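Local atomic coordinates of 350aa long hypothetical aspartate-semialdehyde dehydrogenase (Sulfolobus tokodaii, PDB entry 2EP5), a protein that probably catalyses the NADPH-dependent reduction of malonyl-CoA to malonate semialdehyde, as a member of the aspartate-semialdehyde dehydrogenase family. Residues N148-A153 with K202-K207; L119-I124 with T152-S157. All coordinates share one frame; numbering follows the deposited sequence.

Contact 1: N148-A153 with K202-K207; sequences NPNCTA and KGEEDK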
ATOM      1  N   ASN A 148       3.600 -23.252  23.013  1.00 16.99           N
ATOM      2  CA  ASN A 148       3.958 -23.198  21.605  1.00 17.04           C
ATOM      3  C   ASN A 148       4.823 -21.952  21.479  1.00 17.91           C
ATOM      4  O   ASN A 148       4.609 -20.962  22.180  1.00 18.40           O
ATOM      5  CB  ASN A 148       2.706 -23.088  20.736  1.00 15.52           C
ATOM      6  CG  ASN A 148       1.901 -24.367  20.730  1.00 15.68           C
ATOM      7  OD1 ASN A 148       0.737 -24.393  21.130  1.00 14.70           O
ATOM      8  ND2 ASN A 148       2.525 -25.447  20.281  1.00 14.20           N
ATOM      9  N   PRO A 149       5.813 -21.981  20.584  1.00 19.11           N
ATOM     10  CA  PRO A 149       6.696 -20.826  20.418  1.00 19.91           C
ATOM     11  C   PRO A 149       6.184 -19.625  19.637  1.00 20.81           C
ATOM     12  O   PRO A 149       5.120 -19.652  19.016  1.00 21.34           O
ATOM     13  CB  PRO A 149       7.925 -21.443  19.755  1.00 21.56           C
ATOM     14  CG  PRO A 149       7.306 -22.471  18.849  1.00 21.38           C
ATOM     15  CD  PRO A 149       6.254 -23.111  19.746  1.00 19.57           C
ATOM     16  N   ASN A 150       6.978 -18.563  19.698  1.00 21.07           N
ATOM     17  CA  ASN A 150       6.727 -17.328  18.974  1.00 22.46           C
ATOM     18  C   ASN A 150       6.576 -17.734  17.501  1.00 22.68           C
ATOM     19  O   ASN A 150       7.330 -18.581  17.004  1.00 21.98           O
ATOM     20  CB  ASN A 150       7.922 -16.383  19.194  1.00 23.13           C
ATOM     21  CG  ASN A 150       8.061 -15.333  18.112  1.00 23.42           C
ATOM     22  OD1 ASN A 150       8.728 -15.555  17.097  1.00 24.58           O
ATOM     23  ND2 ASN A 150       7.434 -14.180  18.320  1.00 24.16           N
ATOM     24  N   CYS A 151       5.597 -17.148  16.816  1.00 22.66           N
ATOM     25  CA  CYS A 151       5.337 -17.483  15.415  1.00 23.76           C
ATOM     26  C   CYS A 151       6.578 -17.478  14.527  1.00 22.18           C
ATOM     27  O   CYS A 151       6.795 -18.408  13.746  1.00 21.51           O
ATOM     28  CB  CYS A 151       4.256 -16.552  14.836  1.00 25.09           C
ATOM     29  SG  CYS A 151       4.463 -14.791  15.179  1.00 35.06           S
ATOM     30  N   THR A 152       7.404 -16.447  14.658  1.00 20.92           N
ATOM     31  CA  THR A 152       8.615 -16.350  13.856  1.00 21.94           C
ATOM     32  C   THR A 152       9.576 -17.485  14.207  1.00 21.09           C
ATOM     33  O   THR A 152      10.187 -18.092  13.327  1.00 20.31           O
ATOM     34  CB  THR A 152       9.325 -15.009  14.092  1.00 23.73           C
ATOM     35  OG1 THR A 152       8.378 -13.943  13.954  1.00 24.01           O
ATOM     36  CG2 THR A 152      10.455 -14.820  13.081  1.00 23.82           C
ATOM     37  N   ALA A 153       9.704 -17.760  15.502  1.00 20.02           N
ATOM     38  CA  ALA A 153      10.576 -18.825  15.972  1.00 19.18           C
ATOM     39  C   ALA A 153      10.106 -20.142  15.376  1.00 19.73           C
ATOM     40  O   ALA A 153      10.910 -20.932  14.865  1.00 19.64           O
ATOM     41  CB  ALA A 153      10.533 -18.901  17.495  1.00 19.11           C
ATOM     42  N   LYS A 202       9.754  -4.908  19.251  1.00 25.18           N
ATOM     43  CA  LYS A 202      10.016  -5.132  20.671  1.00 26.86           C
ATOM     44  C   LYS A 202      10.036  -6.591  21.139  1.00 26.56           C
ATOM     45  O   LYS A 202       9.065  -7.327  20.962  1.00 23.41           O
ATOM     46  CB  LYS A 202       8.978  -4.367  21.500  1.00 30.96           C
ATOM     47  CG  LYS A 202       9.005  -4.671  22.992  1.00 34.60           C
ATOM     48  CD  LYS A 202       9.978  -3.776  23.726  1.00 37.61           C
ATOM     49  CE  LYS A 202       9.227  -2.754  24.564  1.00 38.17           C
ATOM     50  NZ  LYS A 202       8.357  -3.428  25.564  1.00 38.70           N
ATOM     51  N   GLY A 203      11.157  -6.987  21.743  1.00 26.79           N
ATOM     52  CA  GLY A 203      11.309  -8.329  22.282  1.00 26.00           C
ATOM     53  C   GLY A 203      11.317  -9.509  21.333  1.00 25.90           C
ATOM     54  O   GLY A 203      11.548 -10.641  21.764  1.00 27.25           O
ATOM     55  N   GLU A 204      11.087  -9.262  20.051  1.00 25.04           N
ATOM     56  CA  GLU A 204      11.051 -10.334  19.063  1.00 24.45           C
ATOM     57  C   GLU A 204      12.386 -11.033  18.854  1.00 24.66           C
ATOM     58  O   GLU A 204      12.437 -12.250  18.741  1.00 26.32           O
ATOM     59  CB  GLU A 204      10.575  -9.792  17.712  1.00 25.75           C
ATOM     60  CG  GLU A 204      10.126 -10.870  16.729  1.00 26.94           C
ATOM     61  CD  GLU A 204       8.782 -11.482  17.112  1.00 30.82           C
ATOM     62  OE1 GLU A 204       8.233 -11.109  18.183  1.00 30.43           O
ATOM     63  OE2 GLU A 204       8.276 -12.335  16.343  1.00 30.44           O
ATOM     64  N   GLU A 205      13.465 -10.264  18.792  1.00 23.94           N
ATOM     65  CA  GLU A 205      14.784 -10.838  18.547  1.00 25.31           C
ATOM     66  C   GLU A 205      15.288 -11.759  19.654  1.00 23.34           C
ATOM     67  O   GLU A 205      15.851 -12.809  19.376  1.00 22.76           O
ATOM     68  CB  GLU A 205      15.781  -9.705  18.251  1.00 25.41           C
ATOM     69  CG  GLU A 205      15.358  -8.931  17.009  1.00 26.96           C
ATOM     70  CD  GLU A 205      15.978  -7.555  16.883  1.00 26.98           C
ATOM     71  OE1 GLU A 205      16.080  -6.827  17.892  1.00 29.86           O
ATOM     72  OE2 GLU A 205      16.341  -7.193  15.750  1.00 27.49           O
ATOM     73  N   ASP A 206      15.059 -11.379  20.903  1.00 23.42           N
ATOM     74  CA  ASP A 206      15.487 -12.190  22.025  1.00 24.60           C
ATOM     75  C   ASP A 206      14.662 -13.479  22.110  1.00 25.29           C
ATOM     76  O   ASP A 206      15.206 -14.555  22.375  1.00 23.57           O
ATOM     77  CB  ASP A 206      15.366 -11.388  23.317  1.00 28.22           C
ATOM     78  CG  ASP A 206      16.067 -12.059  24.480  1.00 34.24           C
ATOM     79  OD1 ASP A 206      17.274 -12.367  24.341  1.00 36.46           O
ATOM     80  OD2 ASP A 206      15.414 -12.278  25.528  1.00 36.71           O
ATOM     81  N   LYS A 207      13.353 -13.371  21.882  1.00 26.02           N
ATOM     82  CA  LYS A 207      12.470 -14.539  21.912  1.00 24.89           C
ATOM     83  C   LYS A 207      12.840 -15.546  20.826  1.00 24.80           C
ATOM     84  O   LYS A 207      12.785 -16.760  21.041  1.00 25.19           O
ATOM     85  CB  LYS A 207      11.015 -14.118  21.709  1.00 27.83           C
ATOM     86  CG  LYS A 207      10.402 -13.355  22.866  1.00 28.50           C
ATOM     87  CD  LYS A 207       8.993 -12.918  22.521  1.00 30.02           C
ATOM     88  CE  LYS A 207       8.395 -12.055  23.619  1.00 31.14           C
ATOM     89  NZ  LYS A 207       7.108 -11.447  23.180  1.00 34.83           N
TER
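Two helix starts meet between residues 148-153 and 202-207, drawing nearest at Asn150 and Lys207, whose CA atoms are 7.0 Å apart, while the touching is done by Asn150 and Thr152 on Glu204. Asn150 is the N-cap of helix 151-160, which follows strand 144-147 at the edge of the parallel sheet of the Rossmann-type NAD-binding domain and carries Cys151, predicted to form the acyl-thioester intermediate; Gly203 holds the N-cap position of helix 204-215. One carboxylate oxygen, Glu204 OE2, takes both bonds that cross the contact. Asn150 ND2 donates to Glu204 OE2 over 2.8 Å with an N-H...O angle of 158°; the acceptor lies close to the amide plane, yet the amide comes in from above the carboxylate plane, the two flat groups being turned 70° from each other. Thr152 OG1 gives its proton to Glu204 OE2 at 2.9 Å and approaches nearly end-on to the C-O bond. Glu204 delivers this oxygen through a bent chain: the kink at chi2 (73°) swings the carboxylate across to the other helix. Gln178 NE2 is a further donor to OE2, so three donors fix the rotation of the carboxylate. Thr152 also lies against His244, the predicted proton acceptor, an arrangement consistent with Glu204 acting as a second-shell residue that positions Thr152 and the helix start beside the predicted active-site residues. The next residue, Glu205, forms a salt bridge with Arg312 of the second subunit. The amide of Asn150 works with both ends: while ND2 reaches Glu204, OD1 caps its own helix, accepting from Ala153 N at 2.9 Å in the carbonyl plane, on a lone pair.

Contact 2: L119-I124 with T152-S157; sequences LINPEI and TAAIMS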
ATOM      1  N   LEU A 119       7.999 -26.752  25.034  1.00 21.09           N
ATOM      2  CA  LEU A 119       7.722 -25.709  24.037  1.00 21.59           C
ATOM      3  C   LEU A 119       7.641 -26.516  22.751  1.00 20.95           C
ATOM      4  O   LEU A 119       8.657 -26.949  22.210  1.00 20.96           O
ATOM      5  CB  LEU A 119       8.863 -24.692  23.968  1.00 20.03           C
ATOM      6  CG  LEU A 119       8.614 -23.442  23.118  1.00 20.42           C
ATOM      7  CD1 LEU A 119       7.336 -22.733  23.577  1.00 18.97           C
ATOM      8  CD2 LEU A 119       9.813 -22.515  23.229  1.00 19.43           C
ATOM      9  N   ILE A 120       6.425 -26.725  22.266  1.00 21.36           N
ATOM     10  CA  ILE A 120       6.236 -27.565  21.100  1.00 22.38           C
ATOM     11  C   ILE A 120       5.950 -26.990  19.726  1.00 23.98           C
ATOM     12  O   ILE A 120       5.184 -26.045  19.559  1.00 23.27           O
ATOM     13  CB  ILE A 120       5.129 -28.619  21.368  1.00 21.78           C
ATOM     14  CG1 ILE A 120       5.442 -29.397  22.652  1.00 22.11           C
ATOM     15  CG2 ILE A 120       5.027 -29.592  20.191  1.00 19.80           C
ATOM     16  CD1 ILE A 120       6.771 -30.125  22.623  1.00 21.91           C
ATOM     17  N   ASN A 121       6.609 -27.613  18.753  1.00 25.57           N
ATOM     18  CA  ASN A 121       6.445 -27.361  17.331  1.00 28.47           C
ATOM     19  C   ASN A 121       6.507 -28.826  16.906  1.00 28.41           C
ATOM     20  O   ASN A 121       7.588 -29.379  16.684  1.00 27.04           O
ATOM     21  CB  ASN A 121       7.606 -26.564  16.726  1.00 28.20           C
ATOM     22  CG  ASN A 121       7.292 -26.093  15.310  1.00 30.11           C
ATOM     23  OD1 ASN A 121       6.267 -26.477  14.740  1.00 26.73           O
ATOM     24  ND2 ASN A 121       8.167 -25.265  14.736  1.00 29.20           N
ATOM     25  N   PRO A 122       5.332 -29.477  16.815  1.00 29.45           N
ATOM     26  CA  PRO A 122       5.121 -30.884  16.451  1.00 28.82           C
ATOM     27  C   PRO A 122       6.251 -31.617  15.720  1.00 28.16           C
ATOM     28  O   PRO A 122       6.923 -32.470  16.298  1.00 28.25           O
ATOM     29  CB  PRO A 122       3.826 -30.832  15.653  1.00 30.14           C
ATOM     30  CG  PRO A 122       3.051 -29.794  16.391  1.00 28.67           C
ATOM     31  CD  PRO A 122       4.089 -28.707  16.602  1.00 28.78           C
ATOM     32  N   GLU A 123       6.450 -31.293  14.450  1.00 27.37           N
ATOM     33  CA  GLU A 123       7.486 -31.935  13.650  1.00 27.56           C
ATOM     34  C   GLU A 123       8.884 -31.825  14.254  1.00 27.51           C
ATOM     35  O   GLU A 123       9.677 -32.759  14.186  1.00 28.41           O
ATOM     36  CB  GLU A 123       7.513 -31.337  12.234  1.00 27.00           C
ATOM     37  CG  GLU A 123       6.289 -31.644  11.375  1.00 26.67           C
ATOM     38  CD  GLU A 123       5.143 -30.665  11.573  1.00 26.43           C
ATOM     39  OE1 GLU A 123       5.094 -29.995  12.621  1.00 29.10           O
ATOM     40  OE2 GLU A 123       4.274 -30.577  10.685  1.00 24.06           O
ATOM     41  N   ILE A 124       9.178 -30.686  14.859  1.00 28.96           N
ATOM     42  CA  ILE A 124      10.498 -30.441  15.418  1.00 29.60           C
ATOM     43  C   ILE A 124      10.869 -31.137  16.734  1.00 29.87           C
ATOM     44  O   ILE A 124      11.941 -31.738  16.833  1.00 28.79           O
ATOM     45  CB  ILE A 124      10.719 -28.918  15.579  1.00 29.69           C
ATOM     46  CG1 ILE A 124      10.331 -28.200  14.282  1.00 30.78           C
ATOM     47  CG2 ILE A 124      12.172 -28.624  15.908  1.00 30.83           C
ATOM     48  CD1 ILE A 124      11.054 -28.713  13.048  1.00 30.58           C
ATOM     49  N   THR A 152       7.404 -16.447  14.658  1.00 20.92           N
ATOM     50  CA  THR A 152       8.615 -16.350  13.856  1.00 21.94           C
ATOM     51  C   THR A 152       9.576 -17.485  14.207  1.00 21.09           C
ATOM     52  O   THR A 152      10.187 -18.092  13.327  1.00 20.31           O
ATOM     53  CB  THR A 152       9.325 -15.009  14.092  1.00 23.73           C
ATOM     54  OG1 THR A 152       8.378 -13.943  13.954  1.00 24.01           O
ATOM     55  CG2 THR A 152      10.455 -14.820  13.081  1.00 23.82           C
ATOM     56  N   ALA A 153       9.704 -17.760  15.502  1.00 20.02           N
ATOM     57  CA  ALA A 153      10.576 -18.825  15.972  1.00 19.18           C
ATOM     58  C   ALA A 153      10.106 -20.142  15.376  1.00 19.73           C
ATOM     59  O   ALA A 153      10.910 -20.932  14.865  1.00 19.64           O
ATOM     60  CB  ALA A 153      10.533 -18.901  17.495  1.00 19.11           C
ATOM     61  N   ALA A 154       8.796 -20.372  15.450  1.00 19.98           N
ATOM     62  CA  ALA A 154       8.196 -21.588  14.919  1.00 19.76           C
ATOM     63  C   ALA A 154       8.573 -21.764  13.453  1.00 21.11           C
ATOM     64  O   ALA A 154       9.008 -22.836  13.036  1.00 21.80           O
ATOM     65  CB  ALA A 154       6.686 -21.525  15.059  1.00 19.98           C
ATOM     66  N   ILE A 155       8.413 -20.699  12.675  1.00 21.36           N
ATOM     67  CA  ILE A 155       8.728 -20.753  11.258  1.00 21.38           C
ATOM     68  C   ILE A 155      10.220 -21.001  11.015  1.00 20.68           C
ATOM     69  O   ILE A 155      10.592 -21.872  10.230  1.00 18.43           O
ATOM     70  CB  ILE A 155       8.267 -19.447  10.550  1.00 22.27           C
ATOM     71  CG1 ILE A 155       6.739 -19.319  10.670  1.00 22.81           C
ATOM     72  CG2 ILE A 155       8.684 -19.463   9.073  1.00 19.47           C
ATOM     73  CD1 ILE A 155       6.171 -17.992  10.192  1.00 21.47           C
ATOM     74  N   MET A 156      11.071 -20.246  11.703  1.00 21.75           N
ATOM     75  CA  MET A 156      12.519 -20.389  11.554  1.00 21.96           C
ATOM     76  C   MET A 156      13.059 -21.768  11.942  1.00 23.47           C
ATOM     77  O   MET A 156      14.013 -22.260  11.337  1.00 24.23           O
ATOM     78  CB  MET A 156      13.240 -19.339  12.396  1.00 23.92           C
ATOM     79  CG  MET A 156      12.928 -17.902  12.035  1.00 24.92           C
ATOM     80  SD  MET A 156      13.151 -17.534  10.281  1.00 30.41           S
ATOM     81  CE  MET A 156      11.621 -16.601   9.962  1.00 28.33           C
ATOM     82  N   SER A 157      12.455 -22.392  12.951  1.00 23.56           N
ATOM     83  CA  SER A 157      12.917 -23.695  13.417  1.00 23.11           C
ATOM     84  C   SER A 157      12.764 -24.824  12.407  1.00 24.98           C
ATOM     85  O   SER A 157      13.532 -25.785  12.433  1.00 25.26           O
ATOM     86  CB  SER A 157      12.201 -24.079  14.717  1.00 23.37           C
ATOM     87  OG  SER A 157      10.812 -24.287  14.518  1.00 24.21           O
TER
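Segment 119-124, a loop that runs on into a short helix, lies against one side of helix 151-160, with CA atoms 6.5 Å apart at Asn121 and Ala154 and 7.4 Å apart at Ile124 and Ser157. Asn121 extends its amide to the helix with CG anti to its own N (chi1 -169°), which brings ND2 to the carbonyl of Ala154. The bond from Asn121 ND2 to Ala154 O is weak, 3.1 Å long and bent to 121°, and Ser157 OG stands 2.8 Å from the same ND2. Ser157 OG itself donates back to Ala154 O one turn earlier (2.7 Å), tilted from the carbonyl plane, so that carbonyl accepts from two side chains. Ile124 lies over the serine, its CG1 3.9 Å from Ser157 OG and its CD1 beside Ser157 O. An alanine in place of Ser157 is likely to deprive the Ala154 carbonyl of its hydroxyl donor, take away the neighbour of Asn121 ND2 and open a small gap beside Ile124. The other end of the amide, Asn121 OD1, accepts from Arg331, which also pairs with Glu123. Helix 334-347 packs on 119-124 through Ile336 and Leu339, whereas Met156 faces strand 244-251 across helix 151-160.

How the contacts relate
Both contacts are buried and share helix 151-160, which contact 1 meets at its N-terminal end and contact 2 along its flank, within the next turn and a half; their centres are about 11 Å apart. Contact 1 is charged and sits beside the predicted catalytic pair, with a carboxylate as acceptor. Contact 2 lies nearer the middle of the chain and is neutral across its interface, relying on an amide, a hydroxyl, a helix carbonyl and an isoleucine. They join the helix to different elements: helix 204-215 in one case, segment 119-124 at the start of a short helix in the other. Asn148 ND2 ties them directly, reaching Ile120 O at 2.8 Å, probably through a hydrogen bond.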